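Local coordinates for DUF4627 domain-containing protein (Bacteroides thetaiotaomicron, PDB 3SEE) that is of unknown function but probably binds sugars, having the beta-sandwich fold of galactose-binding-like domains, at residues Q83-G88 / C199-L204; P108-I113 / Q148-I153; L126-F131 / V172-S177. All blocks are in the same frame, centred on the assembly; numbering follows the deposited sequence. Where two conformers were deposited one is given.

Interaction 1: Q83-G88 / C199-L204; sequences QRITDG and CYVAIL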
ATOM      1  N   GLN A  83       2.929   5.470  -4.348  1.00  7.59           N
ATOM      2  CA  GLN A  83       3.308   5.867  -5.704  1.00  7.62           C
ATOM      3  C   GLN A  83       2.097   5.790  -6.604  1.00  7.09           C
ATOM      4  O   GLN A  83       1.470   4.733  -6.719  1.00  7.81           O
ATOM      5  CB  GLN A  83       4.461   5.028  -6.255  1.00  7.96           C
ATOM      6  CG  GLN A  83       4.883   5.513  -7.646  1.00  9.35           C
ATOM      7  CD  GLN A  83       6.226   5.035  -8.158  1.00  9.22           C
ATOM      8  OE1 GLN A  83       6.316   4.733  -9.340  1.00 10.28           O
ATOM      9  NE2 GLN A  83       7.272   4.996  -7.319  1.00  9.64           N
ATOM     10  N   ARG A  84       1.773   6.925  -7.209  1.00  7.20           N
ATOM     11  CA  ARG A  84       0.652   7.054  -8.127  1.00  7.67           C
ATOM     12  C   ARG A  84       1.046   6.582  -9.521  1.00  8.06           C
ATOM     13  O   ARG A  84       2.163   6.891  -9.983  1.00  8.51           O
ATOM     14  CB  ARG A  84       0.186   8.509  -8.131  1.00  8.01           C
ATOM     15  CG  ARG A  84      -1.025   8.850  -8.948  1.00  8.18           C
ATOM     16  CD  ARG A  84      -1.296  10.325  -8.825  1.00  8.67           C
ATOM     17  NE  ARG A  84      -2.488  10.740  -9.549  1.00  9.32           N
ATOM     18  CZ  ARG A  84      -2.999  11.955  -9.453  1.00  9.39           C
ATOM     19  NH1 ARG A  84      -2.400  12.899  -8.738  1.00  9.83           N
ATOM     20  NH2 ARG A  84      -4.136  12.242 -10.061  1.00 10.90           N
ATOM     21  N   ILE A  85       0.143   5.836 -10.140  1.00  8.49           N
ATOM     22  CA  ILE A  85       0.385   5.243 -11.442  1.00  9.67           C
ATOM     23  C   ILE A  85      -0.704   5.695 -12.417  1.00  9.37           C
ATOM     24  O   ILE A  85      -1.874   5.440 -12.211  1.00  9.30           O
ATOM     25  CB  ILE A  85       0.397   3.706 -11.357  1.00 11.00           C
ATOM     26  CG1 ILE A  85       1.455   3.237 -10.337  1.00 14.61           C
ATOM     27  CG2 ILE A  85       0.650   3.098 -12.760  1.00 14.11           C
ATOM     28  CD1 ILE A  85       1.511   1.737 -10.155  1.00 17.19           C
ATOM     29  N   THR A  86      -0.279   6.369 -13.476  1.00 10.22           N
ATOM     30  CA  THR A  86      -1.176   6.890 -14.511  1.00 10.57           C
ATOM     31  C   THR A  86      -0.833   6.350 -15.889  1.00 11.63           C
ATOM     32  O   THR A  86      -1.315   6.860 -16.876  1.00 13.04           O
ATOM     33  CB  THR A  86      -1.204   8.434 -14.513  1.00 10.36           C
ATOM     34  OG1 THR A  86       0.146   8.921 -14.658  1.00 12.47           O
ATOM     35  CG2 THR A  86      -1.809   8.958 -13.226  1.00 10.97           C
ATOM     36  N   ASP A  87      -0.036   5.297 -15.960  1.00 13.03           N
ATOM     37  CA  ASP A  87       0.311   4.744 -17.268  1.00 14.91           C
ATOM     38  C   ASP A  87      -0.836   3.987 -17.939  1.00 14.11           C
ATOM     39  O   ASP A  87      -0.808   3.800 -19.177  1.00 15.99           O
ATOM     40  CB  ASP A  87       1.593   3.956 -17.179  1.00 17.96           C
ATOM     41  CG  ASP A  87       2.826   4.875 -16.962  1.00 23.22           C
ATOM     42  OD1 ASP A  87       3.002   5.986 -17.594  1.00 23.92           O
ATOM     43  OD2 ASP A  87       3.641   4.470 -16.124  1.00 31.58           O
ATOM     44  N   GLY A  88      -1.853   3.607 -17.164  1.00 12.85           N
ATOM     45  CA  GLY A  88      -3.010   2.898 -17.690  1.00 12.92           C
ATOM     46  C   GLY A  88      -2.795   1.403 -17.542  1.00 13.65           C
ATOM     47  O   GLY A  88      -2.073   0.780 -18.319  1.00 16.39           O
ATOM     48  N   CYS A 199      -4.403   5.354 -10.131  1.00  7.93           N
ATOM     49  CA  CYS A 199      -4.458   4.687  -8.840  1.00  7.86           C
ATOM     50  C   CYS A 199      -3.120   4.906  -8.146  1.00  7.65           C
ATOM     51  O   CYS A 199      -2.205   5.491  -8.734  1.00  8.37           O
ATOM     52  CB  CYS A 199      -4.749   3.188  -9.016  1.00  8.05           C
ATOM     53  SG  CYS A 199      -3.451   2.262  -9.880  1.00 10.23           S
ATOM     54  N   TYR A 200      -3.003   4.424  -6.906  1.00  7.55           N
ATOM     55  CA  TYR A 200      -1.721   4.431  -6.242  1.00  7.15           C
ATOM     56  C   TYR A 200      -1.525   3.176  -5.434  1.00  7.45           C
ATOM     57  O   TYR A 200      -2.482   2.638  -4.843  1.00  7.66           O
ATOM     58  CB  TYR A 200      -1.529   5.676  -5.361  1.00  8.42           C
ATOM     59  CG  TYR A 200      -2.585   5.921  -4.325  1.00  8.18           C
ATOM     60  CD1 TYR A 200      -3.750   6.589  -4.664  1.00  8.72           C
ATOM     61  CD2 TYR A 200      -2.421   5.508  -3.015  1.00  8.03           C
ATOM     62  CE1 TYR A 200      -4.712   6.837  -3.693  1.00  9.01           C
ATOM     63  CE2 TYR A 200      -3.381   5.759  -2.063  1.00  8.70           C
ATOM     64  CZ  TYR A 200      -4.559   6.403  -2.416  1.00  8.95           C
ATOM     65  OH  TYR A 200      -5.544   6.706  -1.512  1.00  9.63           O
ATOM     66  N   VAL A 201      -0.280   2.725  -5.422  1.00  7.20           N
ATOM     67  CA  VAL A 201       0.169   1.716  -4.469  1.00  7.48           C
ATOM     68  C   VAL A 201       0.482   2.385  -3.132  1.00  7.31           C
ATOM     69  O   VAL A 201       1.143   3.420  -3.103  1.00  8.55           O
ATOM     70  CB  VAL A 201       1.422   1.014  -5.013  1.00  8.14           C
ATOM     71  CG1 VAL A 201       2.022   0.058  -3.971  1.00 11.69           C
ATOM     72  CG2 VAL A 201       1.121   0.297  -6.329  1.00  9.85           C
ATOM     73  N   ALA A 202       0.015   1.792  -2.041  1.00  7.52           N
ATOM     74  CA  ALA A 202       0.316   2.202  -0.670  1.00  7.59           C
ATOM     75  C   ALA A 202       1.011   1.043   0.030  1.00  7.83           C
ATOM     76  O   ALA A 202       0.521  -0.087   0.015  1.00  9.27           O
ATOM     77  CB  ALA A 202      -0.989   2.542   0.071  1.00  8.05           C
ATOM     78  N   ILE A 203       2.159   1.323   0.637  1.00  7.60           N
ATOM     79  CA  ILE A 203       2.896   0.370   1.449  1.00  7.02           C
ATOM     80  C   ILE A 203       2.911   0.953   2.864  1.00  7.14           C
ATOM     81  O   ILE A 203       3.246   2.147   3.063  1.00  7.55           O
ATOM     82  CB  ILE A 203       4.331   0.132   0.923  1.00  7.42           C
ATOM     83  CG1 ILE A 203       4.260  -0.461  -0.495  1.00  9.08           C
ATOM     84  CG2 ILE A 203       5.123  -0.748   1.906  1.00  9.70           C
ATOM     85  CD1 ILE A 203       5.619  -0.573  -1.216  1.00 11.01           C
ATOM     86  N   LEU A 204       2.511   0.152   3.855  1.00  7.19           N
ATOM     87  CA  LEU A 204       2.256   0.603   5.217  0.50  7.67           C
ATOM     88  C   LEU A 204       2.850  -0.323   6.219  1.00  8.67           C
ATOM     89  O   LEU A 204       2.982  -1.524   5.967  1.00 10.52           O
ATOM     90  CB  LEU A 204       0.767   0.539   5.551  0.50  8.27           C
ATOM     91  CG  LEU A 204      -0.150   1.172   4.538  0.50  7.56           C
ATOM     92  CD1 LEU A 204      -0.701   0.162   3.543  0.50  9.24           C
ATOM     93  CD2 LEU A 204      -1.290   1.900   5.248  0.50  7.50           C
TER

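Interaction 2: P108-I113 / Q148-I153; sequences PVSVYI and QYNFKI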
ATOM      1  N   PRO A 108       4.087  -6.621  11.190  1.00 10.72           N
ATOM      2  CA  PRO A 108       3.515  -6.699   9.842  1.00 11.02           C
ATOM      3  C   PRO A 108       3.881  -5.548   8.929  1.00  9.55           C
ATOM      4  O   PRO A 108       4.072  -4.420   9.366  1.00 11.24           O
ATOM      5  CB  PRO A 108       2.018  -6.687  10.109  1.00 12.30           C
ATOM      6  CG  PRO A 108       1.874  -5.984  11.393  1.00 15.21           C
ATOM      7  CD  PRO A 108       3.111  -6.210  12.205  1.00 11.28           C
ATOM      8  N   VAL A 109       3.924  -5.857   7.643  1.00  8.60           N
ATOM      9  CA  VAL A 109       3.966  -4.862   6.589  1.00  8.83           C
ATOM     10  C   VAL A 109       2.800  -5.146   5.652  1.00  8.94           C
ATOM     11  O   VAL A 109       2.367  -6.286   5.517  1.00  9.30           O
ATOM     12  CB  VAL A 109       5.321  -4.892   5.868  1.00  9.83           C
ATOM     13  CG1 VAL A 109       5.566  -6.208   5.150  1.00 11.82           C
ATOM     14  CG2 VAL A 109       5.492  -3.679   4.967  1.00 12.58           C
ATOM     15  N   SER A 110       2.303  -4.099   5.013  1.00  7.96           N
ATOM     16  CA  SER A 110       1.016  -4.138   4.359  1.00  8.60           C
ATOM     17  C   SER A 110       1.004  -3.357   3.068  1.00  7.82           C
ATOM     18  O   SER A 110       1.820  -2.464   2.855  1.00  8.08           O
ATOM     19  CB  SER A 110      -0.041  -3.582   5.300  1.00  9.14           C
ATOM     20  OG  SER A 110       0.029  -4.209   6.585  1.00  9.79           O
ATOM     21  N   VAL A 111       0.022  -3.676   2.243  1.00  7.52           N
ATOM     22  CA  VAL A 111      -0.146  -3.126   0.902  0.50  7.24           C
ATOM     23  C   VAL A 111      -1.629  -2.924   0.605  1.00  6.55           C
ATOM     24  O   VAL A 111      -2.439  -3.784   0.971  1.00  8.15           O
ATOM     25  CB  VAL A 111       0.308  -4.183  -0.135  0.50  7.65           C
ATOM     26  CG1 VAL A 111       0.032  -3.716  -1.569  0.50  8.57           C
ATOM     27  CG2 VAL A 111       1.762  -4.524   0.082  0.50  8.06           C
ATOM     28  N   TYR A 112      -1.985  -1.895  -0.153  1.00  6.89           N
ATOM     29  CA  TYR A 112      -3.237  -1.851  -0.893  1.00  6.84           C
ATOM     30  C   TYR A 112      -2.995  -1.008  -2.151  1.00  6.80           C
ATOM     31  O   TYR A 112      -1.988  -0.298  -2.253  1.00  7.23           O
ATOM     32  CB  TYR A 112      -4.424  -1.345  -0.051  1.00  7.23           C
ATOM     33  CG  TYR A 112      -4.329   0.064   0.490  1.00  6.96           C
ATOM     34  CD1 TYR A 112      -4.574   1.161  -0.323  1.00  7.25           C
ATOM     35  CD2 TYR A 112      -3.967   0.299   1.804  1.00  8.13           C
ATOM     36  CE1 TYR A 112      -4.492   2.450   0.164  1.00  7.90           C
ATOM     37  CE2 TYR A 112      -3.870   1.592   2.299  1.00  7.90           C
ATOM     38  CZ  TYR A 112      -4.144   2.665   1.472  1.00  7.66           C
ATOM     39  OH  TYR A 112      -4.058   3.968   1.928  1.00  8.44           O
ATOM     40  N   ILE A 113      -3.936  -1.081  -3.097  1.00  6.75           N
ATOM     41  CA  ILE A 113      -3.836  -0.329  -4.347  1.00  7.18           C
ATOM     42  C   ILE A 113      -5.214   0.281  -4.588  1.00  7.28           C
ATOM     43  O   ILE A 113      -6.201  -0.431  -4.778  1.00  8.07           O
ATOM     44  CB  ILE A 113      -3.394  -1.215  -5.534  1.00  7.26           C
ATOM     45  CG1 ILE A 113      -2.152  -2.055  -5.189  1.00  8.47           C
ATOM     46  CG2 ILE A 113      -3.118  -0.317  -6.766  1.00  9.30           C
ATOM     47  CD1 ILE A 113      -1.660  -2.968  -6.339  1.00 10.32           C
ATOM     48  N   GLN A 148      -6.588  -4.897   1.439  1.00  7.54           N
ATOM     49  CA  GLN A 148      -5.290  -4.798   2.081  1.00  7.78           C
ATOM     50  C   GLN A 148      -4.726  -6.189   2.352  1.00  8.22           C
ATOM     51  O   GLN A 148      -5.428  -7.086   2.822  1.00  9.14           O
ATOM     52  CB  GLN A 148      -5.409  -4.058   3.407  1.00  8.27           C
ATOM     53  CG  GLN A 148      -4.081  -3.856   4.128  1.00  9.17           C
ATOM     54  CD  GLN A 148      -4.124  -2.821   5.223  1.00 10.09           C
ATOM     55  OE1 GLN A 148      -4.751  -1.762   5.064  1.00 14.23           O
ATOM     56  NE2 GLN A 148      -3.457  -3.095   6.341  1.00 10.68           N
ATOM     57  N   TYR A 149      -3.455  -6.336   1.987  1.00  7.73           N
ATOM     58  CA  TYR A 149      -2.656  -7.514   2.260  1.00  7.85           C
ATOM     59  C   TYR A 149      -1.697  -7.192   3.392  1.00  7.30           C
ATOM     60  O   TYR A 149      -1.062  -6.146   3.374  1.00  8.52           O
ATOM     61  CB  TYR A 149      -1.835  -7.873   1.008  1.00  8.02           C
ATOM     62  CG  TYR A 149      -0.807  -8.937   1.207  1.00  8.16           C
ATOM     63  CD1 TYR A 149      -1.181 -10.280   1.328  1.00  9.01           C
ATOM     64  CD2 TYR A 149       0.543  -8.640   1.304  1.00  8.36           C
ATOM     65  CE1 TYR A 149      -0.247 -11.285   1.520  1.00  8.72           C
ATOM     66  CE2 TYR A 149       1.494  -9.638   1.493  1.00  8.27           C
ATOM     67  CZ  TYR A 149       1.097 -10.946   1.604  1.00  8.44           C
ATOM     68  OH  TYR A 149       2.057 -11.922   1.795  1.00  9.13           O
ATOM     69  N   ASN A 150      -1.599  -8.096   4.348  1.00  8.04           N
ATOM     70  CA  ASN A 150      -0.672  -7.978   5.476  1.00  8.81           C
ATOM     71  C   ASN A 150       0.246  -9.172   5.503  1.00  8.50           C
ATOM     72  O   ASN A 150      -0.217 -10.291   5.284  1.00  9.98           O
ATOM     73  CB  ASN A 150      -1.445  -7.926   6.805  1.00  9.95           C
ATOM     74  CG  ASN A 150      -2.493  -6.848   6.816  1.00  9.28           C
ATOM     75  OD1 ASN A 150      -2.192  -5.670   6.634  1.00  9.64           O
ATOM     76  ND2 ASN A 150      -3.738  -7.223   7.043  1.00 13.77           N
ATOM     77  N   PHE A 151       1.517  -8.952   5.812  1.00  8.65           N
ATOM     78  CA  PHE A 151       2.483 -10.038   5.930  1.00  8.68           C
ATOM     79  C   PHE A 151       3.342  -9.825   7.161  1.00  9.17           C
ATOM     80  O   PHE A 151       3.970  -8.783   7.303  1.00  9.57           O
ATOM     81  CB  PHE A 151       3.361 -10.081   4.680  1.00  9.46           C
ATOM     82  CG  PHE A 151       4.316 -11.247   4.660  1.00  8.47           C
ATOM     83  CD1 PHE A 151       3.853 -12.557   4.644  1.00  8.60           C
ATOM     84  CD2 PHE A 151       5.674 -11.037   4.713  1.00  9.85           C
ATOM     85  CE1 PHE A 151       4.726 -13.618   4.656  1.00  9.76           C
ATOM     86  CE2 PHE A 151       6.556 -12.120   4.681  1.00 10.51           C
ATOM     87  CZ  PHE A 151       6.074 -13.401   4.672  1.00 10.67           C
ATOM     88  N   LYS A 152       3.380 -10.830   8.021  1.00  9.52           N
ATOM     89  CA  LYS A 152       4.244 -10.753   9.198  0.50 10.18           C
ATOM     90  C   LYS A 152       5.677 -11.053   8.826  1.00 10.29           C
ATOM     91  O   LYS A 152       6.000 -12.086   8.234  1.00 10.95           O
ATOM     92  CB  LYS A 152       3.830 -11.734  10.290  0.50 11.35           C
ATOM     93  CG  LYS A 152       2.525 -11.414  10.942  0.50 12.64           C
ATOM     94  CD  LYS A 152       2.178 -12.496  11.993  0.50 15.14           C
ATOM     95  CE  LYS A 152       2.421 -13.965  11.501  0.50 16.44           C
ATOM     96  NZ  LYS A 152       2.049 -15.146  12.411  0.50 20.53           N
ATOM     97  N   ILE A 153       6.548 -10.135   9.184  1.00  9.78           N
ATOM     98  CA  ILE A 153       7.985 -10.281   8.997  0.50  9.91           C
ATOM     99  C   ILE A 153       8.502 -11.129  10.151  1.00 10.73           C
ATOM    100  O   ILE A 153       8.476 -10.695  11.306  1.00 12.41           O
ATOM    101  CB  ILE A 153       8.664  -8.904   8.954  0.50  9.54           C
ATOM    102  CG1 ILE A 153       8.179  -8.105   7.721  0.50  9.17           C
ATOM    103  CG2 ILE A 153      10.175  -9.056   8.980  0.50 10.44           C
ATOM    104  CD1 ILE A 153       8.424  -6.598   7.835  0.50  7.43           C
TER

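Interaction 3: L126-F131 / V172-S177; sequences LNTTFF and VNAISS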
ATOM      1  N   LEU A 126     -17.474   9.694   0.288  1.00 20.80           N
ATOM      2  CA  LEU A 126     -16.519   9.287  -0.763  1.00 18.17           C
ATOM      3  C   LEU A 126     -16.483   7.765  -0.897  1.00 15.14           C
ATOM      4  O   LEU A 126     -16.382   7.039   0.091  1.00 15.39           O
ATOM      5  CB  LEU A 126     -15.073   9.752  -0.493  1.00 19.49           C
ATOM      6  CG  LEU A 126     -14.651  11.183  -0.812  1.00 22.60           C
ATOM      7  CD1 LEU A 126     -13.214  11.411  -0.393  1.00 26.83           C
ATOM      8  CD2 LEU A 126     -14.833  11.408  -2.294  1.00 22.34           C
ATOM      9  N   ASN A 127     -16.515   7.292  -2.129  1.00 12.70           N
ATOM     10  CA  ASN A 127     -16.224   5.884  -2.400  1.00 11.72           C
ATOM     11  C   ASN A 127     -14.786   5.541  -2.012  1.00 10.46           C
ATOM     12  O   ASN A 127     -13.916   6.415  -1.987  1.00 10.82           O
ATOM     13  CB  ASN A 127     -16.372   5.578  -3.887  1.00 11.67           C
ATOM     14  CG  ASN A 127     -17.793   5.659  -4.392  1.00 14.42           C
ATOM     15  OD1 ASN A 127     -18.775   5.497  -3.656  1.00 17.99           O
ATOM     16  ND2 ASN A 127     -17.900   5.857  -5.696  1.00 15.06           N
ATOM     17  N   THR A 128     -14.581   4.262  -1.737  1.00  9.79           N
ATOM     18  CA  THR A 128     -13.243   3.711  -1.498  1.00  9.16           C
ATOM     19  C   THR A 128     -13.120   2.468  -2.378  1.00  8.97           C
ATOM     20  O   THR A 128     -13.688   1.423  -2.072  1.00  9.71           O
ATOM     21  CB  THR A 128     -13.018   3.360  -0.018  1.00  9.84           C
ATOM     22  OG1 THR A 128     -13.998   2.397   0.395  1.00 10.04           O
ATOM     23  CG2 THR A 128     -13.116   4.580   0.897  1.00 11.60           C
ATOM     24  N   THR A 129     -12.397   2.614  -3.483  1.00  8.51           N
ATOM     25  CA  THR A 129     -12.311   1.597  -4.527  1.00  8.23           C
ATOM     26  C   THR A 129     -10.905   1.035  -4.604  1.00  7.89           C
ATOM     27  O   THR A 129      -9.956   1.796  -4.774  1.00  7.94           O
ATOM     28  CB  THR A 129     -12.666   2.215  -5.899  1.00  8.54           C
ATOM     29  OG1 THR A 129     -13.877   2.986  -5.786  1.00  9.74           O
ATOM     30  CG2 THR A 129     -12.820   1.165  -6.959  1.00  9.35           C
ATOM     31  N   PHE A 130     -10.767  -0.274  -4.463  1.00  7.62           N
ATOM     32  CA  PHE A 130      -9.461  -0.930  -4.383  1.00  7.49           C
ATOM     33  C   PHE A 130      -9.411  -2.101  -5.363  1.00  7.57           C
ATOM     34  O   PHE A 130     -10.409  -2.797  -5.507  1.00  8.89           O
ATOM     35  CB  PHE A 130      -9.218  -1.517  -2.993  1.00  7.71           C
ATOM     36  CG  PHE A 130      -9.337  -0.558  -1.846  1.00  7.56           C
ATOM     37  CD1 PHE A 130     -10.565  -0.270  -1.263  1.00  8.12           C
ATOM     38  CD2 PHE A 130      -8.206   0.014  -1.292  1.00  7.96           C
ATOM     39  CE1 PHE A 130     -10.649   0.553  -0.146  1.00  8.88           C
ATOM     40  CE2 PHE A 130      -8.292   0.832  -0.184  1.00  8.04           C
ATOM     41  CZ  PHE A 130      -9.502   1.107   0.364  1.00  8.19           C
ATOM     42  N   PHE A 131      -8.241  -2.409  -5.913  1.00  7.50           N
ATOM     43  CA  PHE A 131      -8.092  -3.701  -6.574  1.00  7.65           C
ATOM     44  C   PHE A 131      -8.112  -4.843  -5.550  1.00  7.58           C
ATOM     45  O   PHE A 131      -7.625  -4.699  -4.425  1.00  8.05           O
ATOM     46  CB  PHE A 131      -6.811  -3.753  -7.370  1.00  7.75           C
ATOM     47  CG  PHE A 131      -6.789  -2.811  -8.535  1.00  7.51           C
ATOM     48  CD1 PHE A 131      -7.742  -2.899  -9.527  1.00  8.23           C
ATOM     49  CD2 PHE A 131      -5.822  -1.820  -8.647  1.00  8.27           C
ATOM     50  CE1 PHE A 131      -7.713  -2.026 -10.612  1.00  8.98           C
ATOM     51  CE2 PHE A 131      -5.797  -0.942  -9.713  1.00  9.05           C
ATOM     52  CZ  PHE A 131      -6.738  -1.054 -10.702  1.00  9.29           C
ATOM     53  N   VAL A 172     -12.943  -4.087  -5.054  1.00  9.20           N
ATOM     54  CA  VAL A 172     -13.735  -4.150  -3.851  0.50  8.79           C
ATOM     55  C   VAL A 172     -14.029  -2.709  -3.380  1.00  8.96           C
ATOM     56  O   VAL A 172     -13.202  -1.810  -3.538  1.00  9.65           O
ATOM     57  CB  VAL A 172     -13.042  -5.091  -2.820  0.50  9.52           C
ATOM     58  CG1 VAL A 172     -11.642  -4.626  -2.436  0.50 10.03           C
ATOM     59  CG2 VAL A 172     -13.901  -5.349  -1.604  0.50  7.87           C
ATOM     60  N   ASN A 173     -15.222  -2.491  -2.840  1.00  9.12           N
ATOM     61  CA  ASN A 173     -15.718  -1.174  -2.508  1.00  9.14           C
ATOM     62  C   ASN A 173     -15.463  -0.773  -1.060  1.00  9.15           C
ATOM     63  O   ASN A 173     -16.033   0.197  -0.574  1.00  9.98           O
ATOM     64  CB  ASN A 173     -17.217  -1.065  -2.844  1.00 10.16           C
ATOM     65  CG  ASN A 173     -18.061  -1.843  -1.874  1.00  9.91           C
ATOM     66  OD1 ASN A 173     -17.530  -2.644  -1.101  1.00 10.63           O
ATOM     67  ND2 ASN A 173     -19.369  -1.636  -1.892  1.00 11.54           N
ATOM     68  N   ALA A 174     -14.550  -1.470  -0.381  1.00  9.39           N
ATOM     69  CA  ALA A 174     -14.209  -1.146   1.005  1.00 10.56           C
ATOM     70  C   ALA A 174     -12.954  -1.887   1.382  1.00  9.68           C
ATOM     71  O   ALA A 174     -12.612  -2.900   0.776  1.00 10.58           O
ATOM     72  CB  ALA A 174     -15.358  -1.501   1.964  1.00 14.67           C
ATOM     73  N   ILE A 175     -12.280  -1.381   2.407  1.00  9.60           N
ATOM     74  CA  ILE A 175     -11.126  -2.037   2.980  1.00  9.36           C
ATOM     75  C   ILE A 175     -11.495  -2.953   4.146  1.00  9.39           C
ATOM     76  O   ILE A 175     -10.700  -3.776   4.593  1.00  9.55           O
ATOM     77  CB  ILE A 175     -10.074  -0.980   3.413  1.00  9.63           C
ATOM     78  CG1 ILE A 175      -8.662  -1.558   3.512  1.00 10.44           C
ATOM     79  CG2 ILE A 175     -10.494  -0.299   4.709  1.00 12.04           C
ATOM     80  CD1 ILE A 175      -7.560  -0.494   3.607  1.00 12.18           C
ATOM     81  N   SER A 176     -12.732  -2.820   4.610  1.00 10.18           N
ATOM     82  CA  SER A 176     -13.213  -3.552   5.763  1.00 11.73           C
ATOM     83  C   SER A 176     -13.517  -5.016   5.429  1.00 10.99           C
ATOM     84  O   SER A 176     -13.643  -5.406   4.272  1.00 12.16           O
ATOM     85  CB  SER A 176     -14.462  -2.865   6.311  1.00 13.06           C
ATOM     86  OG  SER A 176     -15.387  -2.597   5.277  1.00 18.19           O
ATOM     87  N   SER A 177     -13.627  -5.825   6.470  1.00 11.14           N
ATOM     88  CA  SER A 177     -14.041  -7.209   6.299  1.00 10.65           C
ATOM     89  C   SER A 177     -15.489  -7.346   5.900  1.00 11.01           C
ATOM     90  O   SER A 177     -16.310  -6.472   6.168  1.00 11.95           O
ATOM     91  CB  SER A 177     -13.850  -7.988   7.603  1.00 11.26           C
ATOM     92  OG  SER A 177     -14.816  -7.575   8.540  1.00 12.04           O
TER
HETATM   93  O   HOH W   1     -16.765   2.383  -2.035  1.00 11.90           O
HETATM   94  O   HOH W   2     -12.942   1.435   2.862  1.00 15.86           O

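Interaction 1: Q83-G88 / C199-L204
Gln83 and Val201 face each other as a hydrogen-bonded antiparallel pair, as do Ile85 and Cys199, and four backbone bonds tie the end of strand 79-85 to the start of strand 199-204. Gln83 N gives to Val201 O at 3.0 Å, and Val201 N returns a bond to Gln83 O. The bond from Ile85 N to Cys199 O is short (2.8 Å) and nearly straight at 173°, whereas its mate from Cys199 N to Ile85 O stretches to 3.3 Å, just where strand 79-85 gives way to a turn. Between these pairs lies the non-hydrogen-bonded pair Arg84 and Tyr200, whose CA atoms come within 4.0 Å. Here CA-H...O contacts add to the backbone bonds: Tyr200 CA lies 3.2 Å from Gln83 O, and Arg84 CA similarly approaches Cys199 O.

The apolar side-chain contacts lie on the face bearing Ile85, Cys199 and Val201; on the other, Tyr200 CB rests against the Arg84 backbone. Ile85 projects from the sheet with CG1 anti to the carbonyl carbon (chi1 -57°), bringing CD1 to 4.1 Å from Val201 CG2; Cys199 SG packs more loosely, 4.4 Å from Ile85 CB. These three suit burial, needing no polar side-chain partners, while Gln83 on the same face has its amide oxygen satisfied by Lys13 N.

With CG anti to the backbone N, the extended Arg84 chain runs out from the Tyr200 face, CG passing 3.6 Å from Cys199 O, to a salt bridge with Asp198 and to the carbonyls of Ser29 and Ala31.

Strand 199-204 is an inner strand of a mixed sheet, with strand 79-85 along one edge and strand 108-115 along the other. Ile85 and Ile203 pack on Leu219 and Ile214 of strand 211-221, in the second sheet of the sandwich.

Interaction 2: P108-I113 / Q148-I153
Val109 is bonded through its backbone both ways to Phe151, Val109 N to Phe151 O at 2.9 Å and Phe151 N to Val109 O at 2.8 Å. Val109 and Gln148 lose the most surface to this contact. In one conformer of Ile153, its CD1 meets Val109 CG1, set between the backbone N and the carbonyl carbon (chi1 64°), at 3.9 Å. Val111 and Tyr149 form the next hydrogen-bonded pair, and in one of its two conformers Val111 puts CG2 at the edge of the Tyr149 ring.

These strands close one side of the mixed sheet in the beta sandwich, with 149-152 outermost. Val109 and Val111 point inward onto Phe98 of the second sheet.

Gln148, its chain extended (chi1 -178°), lays CG against Val111 O and brings its amide to Ser110 CB and, obliquely, the Tyr112 ring. NE2 gives a nearly straight bond (175°) to Asn150 OD1, at 2.9 Å and close to its own amide plane. The same oxygen accepts from Ser110 OG at 2.7 Å, in the carbonyl plane on a lone pair, which should restrain the Asn150 carboxamide. A short hydroxyl and two amides suit the non-hydrogen-bonded pair Ser110-Asn150, where side chains can donate and accept; Gln148 NE2 also bonds Gln206.

Interaction 3: L126-F131 / V172-S177
The Phe130 ring meets the 172-177 segment with its CD1-CE1-CZ side: Val172 O lies in the ring plane at its edge, 3.8 Å from CD1 of Phe130, while the Ala174-Ile175 peptide approaches obliquely at CE1. At the far end, Phe130 CZ touches Ile175 CB at 3.7 Å. Placing CG anti to the carbonyl carbon (chi1 -55°) swings the ring toward the loop, and a large flat apolar group suits a site walled by backbone and by Ile175.

The backbone pairing is a single antiparallel bridge where strands 130-133 and 170-172 adjoin in the eight-stranded sheet of the sandwich. Phe130 N bonds Val172 O at 3.0 Å, and Val172 N bonds Phe130 O at 2.9 Å. An alanine here is likely to leave Ile175 without its ring partner and open a gap beside the loop.

Past the bridge the regular pairing ends, though the chains stay side by side, and two waters join Thr128 to Asn173 and Ile175. One accepts from Thr128 N and donates to Asn173 O; the other bonds Thr128 OG1 and accepts from Ile175 N, 2.9 Å away. A hydroxyl at Thr128 suits this wet margin, while the Asn173 amide is anchored to Glu185 N and Ala183 O.

The three contacts lie with their centres about 15 to 16 Å apart. Interactions 1 and 2 share the mixed sheet: strands 199-204 and 108-115 are neighbours in it, so the pairing order runs 79-85, 199-204, 108-115, 149-152. Interaction 3 belongs to the other sheet but adjoins this one, since Ile113 O probably accepts a hydrogen bond from Phe131 N, 3.1 Å away. Along the chain, both interactions 2 and 3 fall between the two segments of interaction 1, and their own segments alternate. Strands distant in sequence are thereby interleaved into one compact sandwich, consistent with the galactose-binding-like fold of the family.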